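N-methyltransferase (Streptoalloteichus sp. ATCC 53650, PDB 5BSZ) probably transfers a methyl group from S-adenosylmethionine to the amino nitrogen of a deoxysugar, acting as a sugar N-methyltransferase linked to kedarcidin. Local coordinates at residues V37-R42 / L65-F69; V131-A135 / A219-C225; G169-L175 / A189-D195. All blocks are in the same frame, centred on the assembly; numbering follows the deposited sequence.

Contact 1 (V37-R42 / L65-F69); sequences VRRVVR and LVEHF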
loop_
_atom_site.group_PDB
_atom_site.type_symbol
_atom_site.label_atom_id
_atom_site.label_comp_id
_atom_site.label_asym_id
_atom_site.label_seq_id
_atom_site.Cartn_x
_atom_site.Cartn_y
_atom_site.Cartn_z
ATOM N N VAL A 37 -25.751 -21.240 24.078
ATOM C CA VAL A 37 -25.207 -22.591 24.026
ATOM C C VAL A 37 -25.621 -23.357 25.302
ATOM O O VAL A 37 -26.156 -24.459 25.219
ATOM C CB VAL A 37 -23.656 -22.571 23.928
ATOM C CG1 VAL A 37 -23.106 -24.004 23.994
ATOM C CG2 VAL A 37 -23.206 -21.892 22.630
ATOM N N ARG A 38 -25.392 -22.760 26.462
ATOM C CA ARG A 38 -25.677 -23.401 27.749
ATOM C C ARG A 38 -27.142 -23.880 27.794
ATOM O O ARG A 38 -27.465 -25.028 28.124
ATOM C CB ARG A 38 -25.392 -22.431 28.910
ATOM C CG ARG A 38 -25.773 -23.001 30.292
ATOM C CD ARG A 38 -25.920 -21.931 31.374
ATOM N NE ARG A 38 -27.232 -21.326 31.212
ATOM C CZ ARG A 38 -28.378 -21.920 31.572
ATOM N NH1 ARG A 38 -28.385 -23.066 32.258
ATOM N NH2 ARG A 38 -29.526 -21.322 31.276
ATOM N N ARG A 39 -28.025 -22.975 27.398
ATOM C CA ARG A 39 -29.468 -23.173 27.475
ATOM C C ARG A 39 -29.924 -24.266 26.541
ATOM O O ARG A 39 -30.652 -25.179 26.951
ATOM C CB ARG A 39 -30.182 -21.852 27.162
ATOM C CG ARG A 39 -31.694 -21.862 27.230
ATOM C CD ARG A 39 -32.272 -20.594 26.606
ATOM N NE ARG A 39 -33.320 -20.974 25.663
ATOM C CZ ARG A 39 -34.391 -20.248 25.374
ATOM N NH1 ARG A 39 -35.278 -20.717 24.508
ATOM N NH2 ARG A 39 -34.569 -19.055 25.924
ATOM N N VAL A 40 -29.520 -24.194 25.271
ATOM C CA VAL A 40 -29.939 -25.177 24.286
ATOM C C VAL A 40 -29.389 -26.584 24.639
ATOM O O VAL A 40 -30.033 -27.611 24.435
ATOM C CB VAL A 40 -29.437 -24.752 22.877
ATOM C CG1 VAL A 40 -29.519 -25.908 21.924
ATOM C CG2 VAL A 40 -30.224 -23.561 22.331
ATOM N N VAL A 41 -28.155 -26.647 25.128
ATOM C CA VAL A 41 -27.544 -27.909 25.573
ATOM C C VAL A 41 -28.262 -28.485 26.834
ATOM O O VAL A 41 -28.648 -29.646 26.850
ATOM C CB VAL A 41 -26.038 -27.704 25.863
ATOM C CG1 VAL A 41 -25.435 -28.910 26.603
ATOM C CG2 VAL A 41 -25.296 -27.495 24.532
ATOM N N ARG A 42 -28.459 -27.668 27.859
ATOM C CA ARG A 42 -29.056 -28.161 29.093
ATOM C C ARG A 42 -30.516 -28.560 28.922
ATOM O O ARG A 42 -30.955 -29.546 29.523
ATOM C CB ARG A 42 -28.839 -27.182 30.218
ATOM C CG ARG A 42 -27.389 -27.088 30.684
ATOM C CD ARG A 42 -27.041 -28.272 31.576
ATOM N NE ARG A 42 -25.644 -28.253 32.030
ATOM C CZ ARG A 42 -25.142 -27.403 32.916
ATOM N NH1 ARG A 42 -25.880 -26.471 33.494
ATOM N NH2 ARG A 42 -23.872 -27.467 33.259
ATOM N N LEU A 65 -18.214 -20.357 29.270
ATOM C CA LEU A 65 -18.846 -21.643 29.337
ATOM C C LEU A 65 -18.274 -22.575 30.425
ATOM O O LEU A 65 -18.986 -23.438 30.928
ATOM C CB LEU A 65 -18.729 -22.269 27.977
ATOM C CG LEU A 65 -19.736 -21.637 26.978
ATOM C CD1 LEU A 65 -19.185 -21.912 25.594
ATOM C CD2 LEU A 65 -21.124 -22.225 27.049
ATOM N N VAL A 66 -17.012 -22.393 30.787
ATOM C CA VAL A 66 -16.348 -23.356 31.622
ATOM C C VAL A 66 -16.957 -23.433 33.016
ATOM O O VAL A 66 -16.824 -24.476 33.644
ATOM C CB VAL A 66 -14.813 -23.179 31.809
ATOM C CG1 VAL A 66 -14.052 -23.429 30.531
ATOM C CG2 VAL A 66 -14.457 -21.878 32.545
ATOM N N GLU A 67 -17.591 -22.375 33.513
ATOM C CA GLU A 67 -18.290 -22.469 34.815
ATOM C C GLU A 67 -19.347 -23.570 34.773
ATOM O O GLU A 67 -19.626 -24.289 35.755
ATOM C CB GLU A 67 -19.026 -21.168 35.145
ATOM C CG GLU A 67 -18.456 -19.897 34.541
ATOM C CD GLU A 67 -19.122 -18.660 35.127
ATOM O OE1 GLU A 67 -18.507 -17.586 34.997
ATOM O OE2 GLU A 67 -20.231 -18.759 35.726
ATOM N N HIS A 68 -19.962 -23.707 33.604
ATOM C CA HIS A 68 -21.066 -24.665 33.481
ATOM C C HIS A 68 -20.575 -25.988 32.957
ATOM O O HIS A 68 -21.168 -27.028 33.243
ATOM C CB HIS A 68 -22.175 -24.041 32.607
ATOM C CG HIS A 68 -22.632 -22.718 33.137
ATOM N ND1 HIS A 68 -23.228 -22.593 34.379
ATOM C CD2 HIS A 68 -22.471 -21.451 32.668
ATOM C CE1 HIS A 68 -23.461 -21.313 34.629
ATOM N NE2 HIS A 68 -23.028 -20.603 33.601
ATOM N N PHE A 69 -19.514 -25.942 32.152
ATOM C CA PHE A 69 -19.035 -27.114 31.447
ATOM C C PHE A 69 -17.561 -27.241 31.809
ATOM O O PHE A 69 -16.688 -26.926 31.005
ATOM C CB PHE A 69 -19.242 -26.995 29.938
ATOM C CG PHE A 69 -20.687 -26.826 29.554
ATOM C CD1 PHE A 69 -21.539 -27.910 29.503
ATOM C CD2 PHE A 69 -21.179 -25.569 29.259
ATOM C CE1 PHE A 69 -22.870 -27.735 29.156
ATOM C CE2 PHE A 69 -22.500 -25.369 28.914
ATOM C CZ PHE A 69 -23.355 -26.453 28.858
#
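Phe69 and Leu65 reach across to the helix segment 37-42, joining two elements that lie beside the parallel part of the sheet in this Rossmann-like, S-adenosylmethionine-dependent methyltransferase fold: helix 30-44 and the turn between helix 60-65 and strand 71-76. The apolar contacts lie on the buried side. Leu65 CD2 stands 4.0 Å from Val37 CB, the two side chains crossing at about a right angle. Val41 CG1 is 3.8 Å from Phe69 CE1, approaching the ring obliquely; with its CG1 anti to the backbone N (chi1 168°), Val41 sends that methyl to the ring. Arg38 meets the rim of the same ring with its CA, in plane, 3.9 Å from Phe69 CE2. Branched and aromatic residues suit this side because Val37 and Phe69 also rest on Leu51 of strand 50-54.

The arginines also pack through their carbon chains. A bend at chi3 turns the end of Arg38 toward Glu35, its salt-bridge partner one turn earlier, while CD sits over the centre of the His68 ring in a CH-pi contact, 3.8 Å from the centroid and 12° off the normal. Arg42 bends at chi2 and runs past Phe69 in the opposite direction, guanidinium and ring planes 47° apart, with NE bonded to Ala48 O. Its NH2 lies above one face of the phenyl ring, offset toward the rim, and 2.7 Å from His68 O, an approach too poorly angled for a hydrogen bond. Within the turn, Leu65 O accepts from both His68 N and Phe69 N, the latter at 2.8 Å.

Contact 2 (V131-A135 / A219-C225); sequences VRAMA and ALAAAGC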
loop_
_atom_site.group_PDB
_atom_site.type_symbol
_atom_site.label_atom_id
_atom_site.label_comp_id
_atom_site.label_asym_id
_atom_site.label_seq_id
_atom_site.Cartn_x
_atom_site.Cartn_y
_atom_site.Cartn_z
ATOM N N VAL A 131 -19.338 -30.820 9.929
ATOM C CA VAL A 131 -20.398 -31.194 10.853
ATOM C C VAL A 131 -20.222 -32.654 11.266
ATOM O O VAL A 131 -20.465 -33.026 12.431
ATOM C CB VAL A 131 -21.766 -30.929 10.208
ATOM C CG1 VAL A 131 -22.884 -31.480 11.070
ATOM C CG2 VAL A 131 -21.941 -29.411 10.021
ATOM N N ARG A 132 -19.776 -33.472 10.324
ATOM C CA ARG A 132 -19.433 -34.847 10.673
ATOM C C ARG A 132 -18.314 -34.937 11.709
ATOM O O ARG A 132 -18.363 -35.749 12.665
ATOM C CB ARG A 132 -19.091 -35.627 9.412
ATOM C CG ARG A 132 -19.387 -37.116 9.493
ATOM C CD ARG A 132 -20.043 -37.646 8.194
ATOM N NE ARG A 132 -19.493 -36.980 7.004
ATOM C CZ ARG A 132 -20.164 -36.328 6.038
ATOM N NH1 ARG A 132 -21.518 -36.244 6.010
ATOM N NH2 ARG A 132 -19.418 -35.744 5.078
ATOM N N ALA A 133 -17.267 -34.147 11.505
ATOM C CA ALA A 133 -16.135 -34.215 12.410
ATOM C C ALA A 133 -16.574 -33.769 13.794
ATOM O O ALA A 133 -16.111 -34.357 14.747
ATOM C CB ALA A 133 -14.972 -33.342 11.955
ATOM N N MET A 134 -17.368 -32.689 13.898
ATOM C CA MET A 134 -18.021 -32.300 15.144
ATOM C C MET A 134 -18.869 -33.416 15.788
ATOM O O MET A 134 -18.715 -33.682 16.971
ATOM C CB MET A 134 -18.876 -31.022 15.019
ATOM C CG MET A 134 -17.975 -29.805 14.700
ATOM S SD MET A 134 -19.024 -28.417 14.218
ATOM C CE MET A 134 -17.683 -27.430 13.553
ATOM N N ALA A 135 -19.764 -34.022 15.002
ATOM C CA ALA A 135 -20.675 -35.083 15.458
ATOM C C ALA A 135 -19.954 -36.333 15.986
ATOM O O ALA A 135 -20.459 -36.966 16.921
ATOM C CB ALA A 135 -21.616 -35.475 14.315
ATOM N N ALA A 219 -26.691 -31.265 6.582
ATOM C CA ALA A 219 -25.399 -31.623 7.115
ATOM C C ALA A 219 -25.556 -32.319 8.455
ATOM O O ALA A 219 -24.793 -33.265 8.708
ATOM C CB ALA A 219 -24.491 -30.377 7.283
ATOM N N LEU A 220 -26.467 -31.816 9.278
ATOM C CA LEU A 220 -26.789 -32.425 10.592
ATOM C C LEU A 220 -27.327 -33.854 10.455
ATOM O O LEU A 220 -26.801 -34.779 11.069
ATOM C CB LEU A 220 -27.747 -31.548 11.382
ATOM C CG LEU A 220 -27.048 -30.318 11.953
ATOM C CD1 LEU A 220 -28.040 -29.282 12.396
ATOM C CD2 LEU A 220 -26.185 -30.638 13.165
ATOM N N ALA A 221 -28.335 -34.032 9.601
ATOM C CA ALA A 221 -28.922 -35.347 9.324
ATOM C C ALA A 221 -27.907 -36.342 8.776
ATOM O O ALA A 221 -27.854 -37.476 9.239
ATOM C CB ALA A 221 -30.061 -35.199 8.328
ATOM N N ALA A 222 -27.086 -35.931 7.811
ATOM C CA ALA A 222 -26.033 -36.793 7.309
ATOM C C ALA A 222 -24.958 -37.088 8.330
ATOM O O ALA A 222 -24.258 -38.073 8.177
ATOM C CB ALA A 222 -25.405 -36.220 6.055
ATOM N N ALA A 223 -24.822 -36.259 9.359
ATOM C CA ALA A 223 -23.871 -36.540 10.446
ATOM C C ALA A 223 -24.495 -37.396 11.548
ATOM O O ALA A 223 -23.899 -37.531 12.626
ATOM C CB ALA A 223 -23.381 -35.233 11.050
ATOM N N GLY A 224 -25.696 -37.926 11.318
ATOM C CA GLY A 224 -26.356 -38.803 12.290
ATOM C C GLY A 224 -26.952 -38.074 13.479
ATOM O O GLY A 224 -27.063 -38.636 14.577
ATOM N N CYS A 225 -27.316 -36.807 13.275
ATOM C CA CYS A 225 -27.980 -36.002 14.292
ATOM C C CYS A 225 -29.389 -35.646 13.833
ATOM O O CYS A 225 -29.607 -35.402 12.649
ATOM C CB CYS A 225 -27.225 -34.690 14.544
ATOM S SG CYS A 225 -25.573 -34.979 15.230
#
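Val131 lies against Ala219, Leu220 and Ala223, and has more surface covered than any other residue of the contact. Its two methyls divide the work. CG1, anti to the backbone N (chi1 172°), points at the last turn of the facing helix, 3.5 Å from Ala219 O and 3.8 Å from Ala223 CB, and also touches Leu220 CD2. CG2 turns to Ala219 CB, 3.9 Å away. A beta-branched valine suits the place because one methyl can pack by Leu220 and Ala223 while the other lies on Ala219.

Ala223 is the counterpart on the other segment. Ala223 CA lies 4.8 Å from Arg132 CA, a close approach that suits a residue with no more than a CB. That CB fits between Val131 and Ala135, 3.7 Å from Ala135 CB. Gly224, with positive phi, is the C-prime residue of the Schellman motif that ends the helix here: Cys225 N returns to Leu220 O and Gly224 N to Ala221 O. The reversal brings Cys225 SG to 4.1 Å from Ala135 CB.

Arg132 closes the more exposed flank. Bends at chi2 and chi3 bring its guanidinium back to the second helix, where the edge at NH1 meets Ala222 CB at 3.9 Å. No hydrogen bond crosses between the segments, so the fit rests on van der Waals contact, much of it with alanines.

Helix 124-135 thus has helix 213-222 on one flank, while Val131, Met134 and Ala135 rest on Leu144 of strand 143-146; Leu220 and Ala221 of helix 213-222 touch Pro227 of strand 225-230.

Contact 3 (G169-L175 / A189-D195); sequences GRTVVRL and AHYLAAD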
loop_
_atom_site.group_PDB
_atom_site.type_symbol
_atom_site.label_atom_id
_atom_site.label_comp_id
_atom_site.label_asym_id
_atom_site.label_seq_id
_atom_site.Cartn_x
_atom_site.Cartn_y
_atom_site.Cartn_z
ATOM N N GLY A 169 -1.213 7.652 24.194
ATOM C CA GLY A 169 -0.119 7.520 23.217
ATOM C C GLY A 169 -0.340 6.595 22.013
ATOM O O GLY A 169 0.602 6.360 21.271
ATOM N N ARG A 170 -1.554 6.073 21.830
ATOM C CA ARG A 170 -1.917 5.144 20.753
ATOM C C ARG A 170 -3.410 5.244 20.411
ATOM O O ARG A 170 -4.265 5.315 21.293
ATOM C CB ARG A 170 -1.572 3.719 21.145
ATOM C CG ARG A 170 -1.785 2.687 20.047
ATOM C CD ARG A 170 -0.813 1.528 20.222
ATOM N NE ARG A 170 -1.168 0.347 19.434
ATOM C CZ ARG A 170 -0.632 0.003 18.261
ATOM N NH1 ARG A 170 0.303 0.748 17.677
ATOM N NH2 ARG A 170 -1.030 -1.108 17.647
ATOM N N THR A 171 -3.707 5.343 19.123
ATOM C CA THR A 171 -5.060 5.394 18.578
ATOM C C THR A 171 -5.162 4.345 17.451
ATOM O O THR A 171 -4.282 4.272 16.615
ATOM C CB THR A 171 -5.359 6.775 17.986
ATOM O OG1 THR A 171 -5.488 7.737 19.018
ATOM C CG2 THR A 171 -6.658 6.812 17.257
ATOM N N VAL A 172 -6.222 3.536 17.428
ATOM C CA VAL A 172 -6.466 2.589 16.344
ATOM C C VAL A 172 -7.847 2.815 15.782
ATOM O O VAL A 172 -8.816 2.880 16.528
ATOM C CB VAL A 172 -6.364 1.143 16.885
ATOM C CG1 VAL A 172 -6.619 0.109 15.802
ATOM C CG2 VAL A 172 -4.994 0.956 17.505
ATOM N N VAL A 173 -7.948 2.983 14.472
ATOM C CA VAL A 173 -9.216 3.090 13.823
ATOM C C VAL A 173 -9.410 1.917 12.891
ATOM O O VAL A 173 -8.441 1.419 12.308
ATOM C CB VAL A 173 -9.317 4.412 13.051
ATOM C CG1 VAL A 173 -9.035 5.565 13.994
ATOM C CG2 VAL A 173 -8.290 4.454 11.941
ATOM N N ARG A 174 -10.664 1.515 12.728
ATOM C CA ARG A 174 -11.039 0.368 11.915
ATOM C C ARG A 174 -12.189 0.679 11.012
ATOM O O ARG A 174 -13.138 1.344 11.409
ATOM C CB ARG A 174 -11.440 -0.819 12.822
ATOM C CG ARG A 174 -11.844 -2.092 12.078
ATOM C CD ARG A 174 -12.237 -3.240 13.023
ATOM N NE ARG A 174 -12.490 -4.523 12.344
ATOM C CZ ARG A 174 -13.650 -4.884 11.798
ATOM N NH1 ARG A 174 -14.690 -4.064 11.838
ATOM N NH2 ARG A 174 -13.776 -6.070 11.206
ATOM N N LEU A 175 -12.142 0.192 9.776
ATOM C CA LEU A 175 -13.243 0.382 8.846
ATOM C C LEU A 175 -13.433 -0.939 8.123
ATOM O O LEU A 175 -12.451 -1.541 7.686
ATOM C CB LEU A 175 -12.910 1.469 7.833
ATOM C CG LEU A 175 -13.919 1.923 6.813
ATOM C CD1 LEU A 175 -15.114 2.451 7.592
ATOM C CD2 LEU A 175 -13.406 3.008 5.851
ATOM N N ALA A 189 -11.620 -5.629 5.867
ATOM C CA ALA A 189 -11.372 -4.904 7.115
ATOM C C ALA A 189 -10.027 -4.162 6.963
ATOM O O ALA A 189 -9.046 -4.766 6.572
ATOM C CB ALA A 189 -11.259 -5.873 8.299
ATOM N N HIS A 190 -10.009 -2.861 7.241
ATOM C CA HIS A 190 -8.782 -2.059 7.234
ATOM C C HIS A 190 -8.641 -1.456 8.611
ATOM O O HIS A 190 -9.632 -1.054 9.247
ATOM C CB HIS A 190 -8.821 -0.953 6.185
ATOM C CG HIS A 190 -8.735 -1.451 4.782
ATOM N ND1 HIS A 190 -7.661 -1.179 3.953
ATOM C CD2 HIS A 190 -9.582 -2.228 4.064
ATOM C CE1 HIS A 190 -7.876 -1.733 2.775
ATOM N NE2 HIS A 190 -9.028 -2.380 2.820
ATOM N N TYR A 191 -7.407 -1.447 9.081
ATOM C CA TYR A 191 -7.011 -0.735 10.291
ATOM C C TYR A 191 -5.907 0.301 10.018
ATOM O O TYR A 191 -4.981 0.014 9.222
ATOM C CB TYR A 191 -6.402 -1.717 11.271
ATOM C CG TYR A 191 -7.325 -2.753 11.816
ATOM C CD1 TYR A 191 -7.664 -3.876 11.076
ATOM C CD2 TYR A 191 -7.842 -2.619 13.099
ATOM C CE1 TYR A 191 -8.521 -4.843 11.598
ATOM C CE2 TYR A 191 -8.672 -3.581 13.637
ATOM C CZ TYR A 191 -9.018 -4.679 12.879
ATOM O OH TYR A 191 -9.847 -5.618 13.445
ATOM N N LEU A 192 -5.998 1.472 10.667
ATOM C CA LEU A 192 -4.826 2.353 10.844
ATOM C C LEU A 192 -4.472 2.485 12.329
ATOM O O LEU A 192 -5.359 2.685 13.156
ATOM C CB LEU A 192 -5.078 3.739 10.250
ATOM C CG LEU A 192 -5.592 3.866 8.830
ATOM C CD1 LEU A 192 -6.217 5.230 8.595
ATOM C CD2 LEU A 192 -4.427 3.624 7.893
ATOM N N ALA A 193 -3.198 2.323 12.666
ATOM C CA ALA A 193 -2.737 2.566 14.022
ATOM C C ALA A 193 -1.595 3.554 14.025
ATOM O O ALA A 193 -0.713 3.441 13.189
ATOM C CB ALA A 193 -2.247 1.291 14.656
ATOM N N ALA A 194 -1.549 4.384 15.071
ATOM C CA ALA A 194 -0.518 5.381 15.236
ATOM C C ALA A 194 -0.113 5.458 16.702
ATOM O O ALA A 194 -0.979 5.418 17.566
ATOM C CB ALA A 194 -1.015 6.711 14.720
ATOM N N ASP A 195 1.193 5.390 16.953
ATOM C CA ASP A 195 1.773 5.624 18.283
ATOM C C ASP A 195 3.146 6.241 18.080
ATOM O O ASP A 195 3.458 6.688 16.973
ATOM C CB ASP A 195 1.897 4.324 19.090
ATOM C CG ASP A 195 2.710 3.249 18.393
ATOM O OD1 ASP A 195 2.362 2.091 18.639
ATOM O OD2 ASP A 195 3.671 3.477 17.612
HETATM O O HOH W 1 1.725 2.025 15.086
#
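Tyr191 and Arg174, a non-hydrogen-bonded pair in the antiparallel hairpin of strands 171-181 and 184-195, lie across one another on the sheet face they share with Val172 and Ala193. The extended Arg174 chain passes over one face of the ring, CG 4.0 Å from its centroid and offset toward the rim in a CH-pi contact. The guanidinium is steeply inclined to the ring, 73° between planes, and NE donates within its own plane to Tyr191 OH at 3.1 Å. Val172 CG1 meets the ring edge 4.0 Å from CD2 of Tyr191. A phenylalanine here would probably leave Arg174 NE and Asp20 without the hydroxyl they share.

On the opposite face Val173 CG2 touches Leu192 CB at 3.7 Å; aliphatic chains suit this side, where Leu175 of the second subunit packs on Leu192. At the end of the hairpin away from its turn, Arg170 runs alongside Asp195, its NH1 2.6 Å from OD1 in a salt bridge of weak hydrogen-bond geometry, guanidinium and carboxylate planes 34° apart; Thr197 holds the other carboxylate oxygen.

Six backbone bonds fix the register, from Thr171 with Ala194 to Leu175 with His190. The two faces differ in chemistry: one carries the Arg174-Tyr191 bond, where the cationic Arg174 would probably polarise the phenol, while the other has Val173, Leu175 and Leu192 besides His190, which bonds His201, and packs against a neighbouring subunit.

In the fold
Contacts 1 and 2 both belong to the methyltransferase domain, helices and a turn beside its mixed sheet, with centres 20 Å apart and nearest atoms about 10 Å apart. Contact 3 lies in the separate antiparallel sheet, 36 Å from contact 1 and 41 Å from contact 2 between centres, across the chain's centre from contact 2. In sequence, however, it is nested inside the loop that contact 2 closes. The bound ligands lie between these regions: the side chain of Val37 is about 9 Å from S-adenosyl-L-homocysteine and that of Val131 about 13 Å, whereas the side chain of Arg174 is about 8 Å from thymidine.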